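Local atomic coordinates of possible translation initiation inhibitor (Rhodopseudomonas palustris, PDB entry 3LME), a protein that is of unknown function but belongs to the YjgF-like superfamily of small alpha-beta proteins and is possibly a translation initiation inhibitor. Residues A[51-63]-A[116-128]. The protein carries 1 engineered substitution. Residues are numbered along the deposited sequence; the frame is centred on the assembly and turned at random.
Sequences RIRRMFDNMLAAA and QGDIAEIDGTFYA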
ATOM      1  N   ARG A  51     -22.588   2.481   3.602  1.00 46.82           N
ATOM      2  CA  ARG A  51     -21.307   2.377   4.315  1.00 46.26           C
ATOM      3  C   ARG A  51     -20.120   2.635   3.421  1.00 45.50           C
ATOM      4  O   ARG A  51     -19.233   3.406   3.758  1.00 45.45           O
ATOM      5  CB  ARG A  51     -21.156   0.998   4.905  1.00 46.51           C
ATOM      6  CG  ARG A  51     -20.058   0.902   5.899  1.00 50.01           C
ATOM      7  CD  ARG A  51     -20.522   1.318   7.287  1.00 57.43           C
ATOM      8  NE  ARG A  51     -19.986   0.372   8.253  1.00 64.57           N
ATOM      9  CZ  ARG A  51     -20.675  -0.646   8.769  1.00 66.52           C
ATOM     10  NH1 ARG A  51     -20.076  -1.470   9.627  1.00 68.30           N
ATOM     11  NH2 ARG A  51     -21.957  -0.818   8.456  1.00 65.02           N
ATOM     12  N   ILE A  52     -20.119   1.979   2.271  1.00 44.87           N
ATOM     13  CA  ILE A  52     -19.068   2.117   1.313  1.00 44.24           C
ATOM     14  C   ILE A  52     -19.060   3.488   0.644  1.00 44.80           C
ATOM     15  O   ILE A  52     -17.970   4.095   0.510  1.00 45.48           O
ATOM     16  CB  ILE A  52     -19.132   0.993   0.297  1.00 44.22           C
ATOM     17  CG1 ILE A  52     -18.517  -0.263   0.914  1.00 43.05           C
ATOM     18  CG2 ILE A  52     -18.372   1.375  -0.972  1.00 43.54           C
ATOM     19  CD1 ILE A  52     -18.970  -1.520   0.283  1.00 43.40           C
ATOM     20  N   ARG A  53     -20.237   3.988   0.228  1.00 44.24           N
ATOM     21  CA  ARG A  53     -20.329   5.364  -0.319  1.00 43.79           C
ATOM     22  C   ARG A  53     -19.718   6.360   0.686  1.00 43.01           C
ATOM     23  O   ARG A  53     -18.912   7.225   0.317  1.00 42.64           O
ATOM     24  CB  ARG A  53     -21.770   5.744  -0.717  1.00 44.03           C
ATOM     25  CG  ARG A  53     -21.978   7.194  -1.218  1.00 45.94           C
ATOM     26  CD  ARG A  53     -20.969   7.579  -2.337  1.00 49.53           C
ATOM     27  NE  ARG A  53     -21.070   8.948  -2.907  1.00 49.61           N
ATOM     28  CZ  ARG A  53     -21.838   9.289  -3.948  1.00 48.19           C
ATOM     29  NH1 ARG A  53     -22.614   8.382  -4.514  1.00 46.33           N
ATOM     30  NH2 ARG A  53     -21.839  10.537  -4.418  1.00 47.51           N
ATOM     31  N   ARG A  54     -20.045   6.173   1.958  1.00 41.92           N
ATOM     32  CA  ARG A  54     -19.560   7.059   2.989  1.00 41.89           C
ATOM     33  C   ARG A  54     -18.061   6.949   3.217  1.00 41.41           C
ATOM     34  O   ARG A  54     -17.410   7.938   3.566  1.00 41.77           O
ATOM     35  CB  ARG A  54     -20.305   6.810   4.293  1.00 42.39           C
ATOM     36  CG  ARG A  54     -20.057   7.850   5.379  1.00 44.41           C
ATOM     37  CD  ARG A  54     -20.595   9.153   4.912  1.00 50.01           C
ATOM     38  NE  ARG A  54     -20.925   9.989   6.054  1.00 54.83           N
ATOM     39  CZ  ARG A  54     -22.148  10.161   6.541  1.00 54.76           C
ATOM     40  NH1 ARG A  54     -23.189   9.547   5.999  1.00 52.37           N
ATOM     41  NH2 ARG A  54     -22.314  10.956   7.596  1.00 58.37           N
ATOM     42  N   MET A  55     -17.516   5.746   3.052  1.00 41.11           N
ATOM     43  CA  MET A  55     -16.069   5.537   3.096  1.00 40.09           C
ATOM     44  C   MET A  55     -15.410   6.342   1.974  1.00 40.55           C
ATOM     45  O   MET A  55     -14.452   7.091   2.216  1.00 40.02           O
ATOM     46  CB  MET A  55     -15.752   4.055   2.972  1.00 39.56           C
ATOM     47  CG  MET A  55     -14.265   3.686   2.871  1.00 37.05           C
ATOM     48  SD  MET A  55     -14.093   1.902   2.660  1.00 31.06           S
ATOM     49  CE  MET A  55     -14.643   1.723   0.947  1.00 29.07           C
ATOM     50  N   PHE A  56     -15.960   6.236   0.761  1.00 41.17           N
ATOM     51  CA  PHE A  56     -15.441   7.031  -0.353  1.00 41.80           C
ATOM     52  C   PHE A  56     -15.561   8.551  -0.146  1.00 42.82           C
ATOM     53  O   PHE A  56     -14.584   9.287  -0.368  1.00 43.19           O
ATOM     54  CB  PHE A  56     -16.088   6.613  -1.647  1.00 41.32           C
ATOM     55  CG  PHE A  56     -15.470   5.413  -2.260  1.00 40.56           C
ATOM     56  CD1 PHE A  56     -14.320   5.522  -3.001  1.00 40.40           C
ATOM     57  CD2 PHE A  56     -16.045   4.164  -2.099  1.00 42.23           C
ATOM     58  CE1 PHE A  56     -13.756   4.405  -3.590  1.00 42.48           C
ATOM     59  CE2 PHE A  56     -15.472   3.008  -2.681  1.00 42.38           C
ATOM     60  CZ  PHE A  56     -14.339   3.129  -3.416  1.00 42.03           C
ATOM     61  N   ASP A  57     -16.738   9.012   0.300  1.00 43.21           N
ATOM     62  CA  ASP A  57     -16.941  10.421   0.596  1.00 43.73           C
ATOM     63  C   ASP A  57     -15.954  10.913   1.683  1.00 43.96           C
ATOM     64  O   ASP A  57     -15.342  11.983   1.531  1.00 44.87           O
ATOM     65  CB  ASP A  57     -18.382  10.694   1.025  1.00 44.17           C
ATOM     66  CG  ASP A  57     -19.420  10.516  -0.114  1.00 47.26           C
ATOM     67  OD1 ASP A  57     -19.084  10.476  -1.329  1.00 49.35           O
ATOM     68  OD2 ASP A  57     -20.622  10.442   0.231  1.00 49.82           O
ATOM     69  N   ASN A  58     -15.779  10.167   2.774  1.00 42.87           N
ATOM     70  CA  ASN A  58     -14.814  10.605   3.756  1.00 42.50           C
ATOM     71  C   ASN A  58     -13.429  10.786   3.141  1.00 42.36           C
ATOM     72  O   ASN A  58     -12.755  11.781   3.423  1.00 42.78           O
ATOM     73  CB  ASN A  58     -14.702   9.631   4.918  1.00 43.32           C
ATOM     74  CG  ASN A  58     -15.854   9.709   5.874  1.00 43.55           C
ATOM     75  OD1 ASN A  58     -16.122   8.767   6.601  1.00 46.24           O
ATOM     76  ND2 ASN A  58     -16.531  10.823   5.897  1.00 48.18           N
ATOM     77  N   MET A  59     -12.996   9.807   2.334  1.00 41.73           N
ATOM     78  CA  MET A  59     -11.655   9.799   1.728  1.00 40.43           C
ATOM     79  C   MET A  59     -11.569  11.041   0.840  1.00 41.31           C
ATOM     80  O   MET A  59     -10.594  11.817   0.954  1.00 41.51           O
ATOM     81  CB  MET A  59     -11.379   8.490   0.932  1.00 39.38           C
ATOM     82  CG  MET A  59      -9.999   8.393   0.228  1.00 35.57           C
ATOM     83  SD  MET A  59      -9.736   7.136  -1.072  1.00 28.65           S
ATOM     84  CE  MET A  59     -11.009   7.518  -2.277  1.00 28.14           C
ATOM     85  N   LEU A  60     -12.599  11.249  -0.002  1.00 41.13           N
ATOM     86  CA  LEU A  60     -12.587  12.344  -0.999  1.00 41.27           C
ATOM     87  C   LEU A  60     -12.589  13.739  -0.371  1.00 41.77           C
ATOM     88  O   LEU A  60     -12.020  14.664  -0.930  1.00 42.08           O
ATOM     89  CB  LEU A  60     -13.700  12.191  -2.048  1.00 40.24           C
ATOM     90  CG  LEU A  60     -13.426  11.049  -3.040  1.00 39.28           C
ATOM     91  CD1 LEU A  60     -14.659  10.654  -3.801  1.00 35.98           C
ATOM     92  CD2 LEU A  60     -12.215  11.319  -4.011  1.00 37.37           C
ATOM     93  N   ALA A  61     -13.211  13.857   0.798  1.00 42.21           N
ATOM     94  CA  ALA A  61     -13.207  15.082   1.575  1.00 42.94           C
ATOM     95  C   ALA A  61     -11.805  15.393   2.097  1.00 43.54           C
ATOM     96  O   ALA A  61     -11.322  16.516   2.007  1.00 43.88           O
ATOM     97  CB  ALA A  61     -14.196  14.989   2.719  1.00 41.87           C
ATOM     98  N   ALA A  62     -11.148  14.403   2.662  1.00 44.74           N
ATOM     99  CA  ALA A  62      -9.791  14.620   3.097  1.00 45.64           C
ATOM    100  C   ALA A  62      -8.997  15.070   1.870  1.00 46.61           C
ATOM    101  O   ALA A  62      -8.251  16.046   1.946  1.00 47.05           O
ATOM    102  CB  ALA A  62      -9.217  13.368   3.716  1.00 45.07           C
ATOM    103  N   ALA A  63      -9.207  14.421   0.725  1.00 47.40           N
ATOM    104  CA  ALA A  63      -8.419  14.762  -0.459  1.00 48.34           C
ATOM    105  C   ALA A  63      -8.684  16.197  -0.907  1.00 49.23           C
ATOM    106  O   ALA A  63      -7.760  16.974  -1.126  1.00 49.16           O
ATOM    107  CB  ALA A  63      -8.683  13.813  -1.556  1.00 47.75           C
ATOM    108  N   GLN A 116     -12.365  -1.124  13.922  1.00 67.52           N
ATOM    109  CA  GLN A 116     -13.743  -1.102  14.509  1.00 67.58           C
ATOM    110  C   GLN A 116     -14.725  -2.272  14.179  1.00 66.61           C
ATOM    111  O   GLN A 116     -15.866  -2.304  14.679  1.00 66.45           O
ATOM    112  CB  GLN A 116     -14.399   0.253  14.165  1.00 68.12           C
ATOM    113  CG  GLN A 116     -15.490   0.784  15.098  1.00 70.50           C
ATOM    114  CD  GLN A 116     -15.429   2.323  15.238  1.00 72.44           C
ATOM    115  OE1 GLN A 116     -14.523   2.850  15.909  1.00 73.96           O
ATOM    116  NE2 GLN A 116     -16.387   3.038  14.615  1.00 68.89           N
ATOM    117  N   GLY A 117     -14.291  -3.230  13.358  1.00 65.40           N
ATOM    118  CA  GLY A 117     -15.164  -4.338  12.943  1.00 63.50           C
ATOM    119  C   GLY A 117     -15.951  -3.969  11.695  1.00 62.30           C
ATOM    120  O   GLY A 117     -16.911  -4.660  11.327  1.00 61.80           O
ATOM    121  N   ASP A 118     -15.525  -2.869  11.053  1.00 60.91           N
ATOM    122  CA  ASP A 118     -16.102  -2.366   9.805  1.00 59.51           C
ATOM    123  C   ASP A 118     -15.953  -3.378   8.658  1.00 57.80           C
ATOM    124  O   ASP A 118     -15.155  -4.320   8.741  1.00 57.64           O
ATOM    125  CB  ASP A 118     -15.456  -1.022   9.427  1.00 60.08           C
ATOM    126  CG  ASP A 118     -16.421  -0.081   8.672  1.00 63.13           C
ATOM    127  OD1 ASP A 118     -17.068  -0.498   7.674  1.00 64.58           O
ATOM    128  OD2 ASP A 118     -16.538   1.097   9.089  1.00 67.05           O
ATOM    129  N   ILE A 119     -16.731  -3.182   7.598  1.00 55.59           N
ATOM    130  CA  ILE A 119     -16.671  -4.050   6.429  1.00 53.70           C
ATOM    131  C   ILE A 119     -15.690  -3.628   5.327  1.00 52.34           C
ATOM    132  O   ILE A 119     -15.435  -4.389   4.415  1.00 52.61           O
ATOM    133  CB  ILE A 119     -18.056  -4.245   5.806  1.00 53.65           C
ATOM    134  CG1 ILE A 119     -18.507  -2.985   5.050  1.00 53.79           C
ATOM    135  CG2 ILE A 119     -19.036  -4.670   6.868  1.00 53.87           C
ATOM    136  CD1 ILE A 119     -19.833  -3.153   4.353  1.00 53.88           C
ATOM    137  N   ALA A 120     -15.141  -2.430   5.405  1.00 50.62           N
ATOM    138  CA  ALA A 120     -14.310  -1.910   4.333  1.00 49.76           C
ATOM    139  C   ALA A 120     -13.511  -0.718   4.810  1.00 49.63           C
ATOM    140  O   ALA A 120     -14.026   0.138   5.533  1.00 49.89           O
ATOM    141  CB  ALA A 120     -15.151  -1.530   3.124  1.00 49.08           C
ATOM    142  N   GLU A 121     -12.252  -0.668   4.403  1.00 49.17           N
ATOM    143  CA  GLU A 121     -11.411   0.473   4.680  1.00 49.63           C
ATOM    144  C   GLU A 121     -10.632   0.753   3.398  1.00 49.53           C
ATOM    145  O   GLU A 121     -10.359  -0.177   2.638  1.00 49.50           O
ATOM    146  CB  GLU A 121     -10.483   0.132   5.830  1.00 49.53           C
ATOM    147  CG  GLU A 121      -9.651   1.280   6.346  1.00 51.74           C
ATOM    148  CD  GLU A 121      -9.057   0.975   7.706  1.00 54.82           C
ATOM    149  OE1 GLU A 121      -8.157   1.715   8.141  1.00 57.34           O
ATOM    150  OE2 GLU A 121      -9.493  -0.007   8.354  1.00 55.21           O
ATOM    151  N   ILE A 122     -10.306   2.020   3.139  1.00 49.16           N
ATOM    152  CA  ILE A 122      -9.681   2.371   1.867  1.00 49.42           C
ATOM    153  C   ILE A 122      -8.479   3.262   2.048  1.00 48.68           C
ATOM    154  O   ILE A 122      -8.474   4.074   2.935  1.00 48.69           O
ATOM    155  CB  ILE A 122     -10.705   2.979   0.836  1.00 49.88           C
ATOM    156  CG1 ILE A 122     -10.050   3.217  -0.534  1.00 49.64           C
ATOM    157  CG2 ILE A 122     -11.300   4.305   1.323  1.00 51.73           C
ATOM    158  CD1 ILE A 122     -11.032   3.348  -1.676  1.00 47.50           C
ATOM    159  N   ASP A 123      -7.465   3.071   1.209  1.00 48.87           N
ATOM    160  CA  ASP A 123      -6.266   3.920   1.144  1.00 49.33           C
ATOM    161  C   ASP A 123      -6.177   4.639  -0.189  1.00 48.30           C
ATOM    162  O   ASP A 123      -6.155   3.997  -1.235  1.00 48.85           O
ATOM    163  CB  ASP A 123      -5.008   3.086   1.264  1.00 50.15           C
ATOM    164  CG  ASP A 123      -4.759   2.622   2.656  1.00 54.45           C
ATOM    165  OD1 ASP A 123      -5.522   3.050   3.561  1.00 57.77           O
ATOM    166  OD2 ASP A 123      -3.797   1.829   2.841  1.00 58.22           O
ATOM    167  N   GLY A 124      -6.100   5.964  -0.151  1.00 46.93           N
ATOM    168  CA  GLY A 124      -6.132   6.750  -1.356  1.00 45.10           C
ATOM    169  C   GLY A 124      -4.895   7.578  -1.427  1.00 44.36           C
ATOM    170  O   GLY A 124      -4.473   8.131  -0.415  1.00 44.66           O
ATOM    171  N   THR A 125      -4.319   7.645  -2.626  1.00 43.59           N
ATOM    172  CA  THR A 125      -3.140   8.460  -2.950  1.00 42.42           C
ATOM    173  C   THR A 125      -3.439   9.290  -4.203  1.00 42.08           C
ATOM    174  O   THR A 125      -3.922   8.769  -5.199  1.00 40.79           O
ATOM    175  CB  THR A 125      -1.924   7.557  -3.176  1.00 42.16           C
ATOM    176  OG1 THR A 125      -1.813   6.676  -2.061  1.00 42.56           O
ATOM    177  CG2 THR A 125      -0.639   8.360  -3.320  1.00 40.69           C
ATOM    178  N   PHE A 126      -3.188  10.589  -4.123  1.00 42.64           N
ATOM    179  CA  PHE A 126      -3.597  11.510  -5.177  1.00 43.38           C
ATOM    180  C   PHE A 126      -2.402  12.322  -5.686  1.00 45.06           C
ATOM    181  O   PHE A 126      -1.446  12.598  -4.940  1.00 44.97           O
ATOM    182  CB  PHE A 126      -4.681  12.456  -4.669  1.00 42.60           C
ATOM    183  CG  PHE A 126      -5.955  11.769  -4.218  1.00 41.36           C
ATOM    184  CD1 PHE A 126      -6.008  11.061  -3.013  1.00 40.82           C
ATOM    185  CD2 PHE A 126      -7.109  11.877  -4.961  1.00 38.91           C
ATOM    186  CE1 PHE A 126      -7.179  10.446  -2.602  1.00 40.27           C
ATOM    187  CE2 PHE A 126      -8.284  11.270  -4.555  1.00 39.69           C
ATOM    188  CZ  PHE A 126      -8.327  10.548  -3.379  1.00 40.00           C
ATOM    189  N   TYR A 127      -2.463  12.699  -6.963  1.00 46.93           N
ATOM    190  CA  TYR A 127      -1.471  13.562  -7.588  1.00 48.73           C
ATOM    191  C   TYR A 127      -2.187  14.809  -7.958  1.00 50.53           C
ATOM    192  O   TYR A 127      -3.043  14.756  -8.845  1.00 51.26           O
ATOM    193  CB  TYR A 127      -0.992  12.941  -8.876  1.00 48.29           C
ATOM    194  CG  TYR A 127       0.033  13.740  -9.630  1.00 48.51           C
ATOM    195  CD1 TYR A 127       1.230  14.128  -9.024  1.00 50.00           C
ATOM    196  CD2 TYR A 127      -0.160  14.054 -10.971  1.00 48.44           C
ATOM    197  CE1 TYR A 127       2.206  14.840  -9.726  1.00 50.24           C
ATOM    198  CE2 TYR A 127       0.796  14.752 -11.689  1.00 50.04           C
ATOM    199  CZ  TYR A 127       1.984  15.152 -11.058  1.00 51.02           C
ATOM    200  OH  TYR A 127       2.934  15.859 -11.767  1.00 48.20           O
ATOM    201  N   ALA A 128      -1.841  15.923  -7.314  1.00 52.29           N
ATOM    202  CA  ALA A 128      -2.541  17.168  -7.542  1.00 54.40           C
ATOM    203  C   ALA A 128      -1.591  18.363  -7.596  1.00 56.38           C
ATOM    204  O   ALA A 128      -1.566  19.161  -6.655  1.00 56.87           O
ATOM    205  CB  ALA A 128      -3.555  17.363  -6.447  1.00 54.41           C
TER
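Arg-51 and Asp-118 form a salt bridge where the helix passes the loop that leads into strand 120-127. Arg-51 NE donates to Asp-118 OD1 at 3.1 Å, but the bond is bent (129°) and weak. The guanidinium and carboxylate planes are turned 60° apart. Asp-118 OD1 also takes the backbone N of Ile-119 on its anti lone pair, at 2.7 Å. Asp-118 OD2 is hydrogen-bonded to His-35 ND1, so three groups hold this carboxylate.

Beyond the ion pair the contact is apolar. Met-55 and Met-59 both point toward the strand. Chi1 and chi2 are both anti in each, which carries the sulfur down to the strand; the bend at chi3 turns CE aside. Met-55 SD lies 3.6 Å from Ala-120 CB, and Met-55 CG meets Ile-122 CG2. The other branch of Ile-122 carries CD1 to Phe-56 CE1, at 3.5 Å. Met-59 SD rests 3.6 Å from CA of Gly-124, whose lack of a side chain lets the sulfur come down on the backbone. Further along, Ala-63 CB sits over the face of the Phe-126 ring, 3.8 Å from its centroid, in a CH-pi contact. Met-59 CE and Leu-60 CD2 approach the edge of the same ring.

Helix 48-64 thus lies on one face of the sheet and runs roughly along strand 120-127, with segment axes 8.8 Å apart at their closest and crossing at -27°. The strand runs between 28-35 and 73-80, whose Met-34 and Leu-76 also touch Met-59, while helix 83-98 packs beside Ile-52 and Phe-56. Glu-121 and Asp-123 point away from the helix and pack on Thr-107 of a neighbouring subunit.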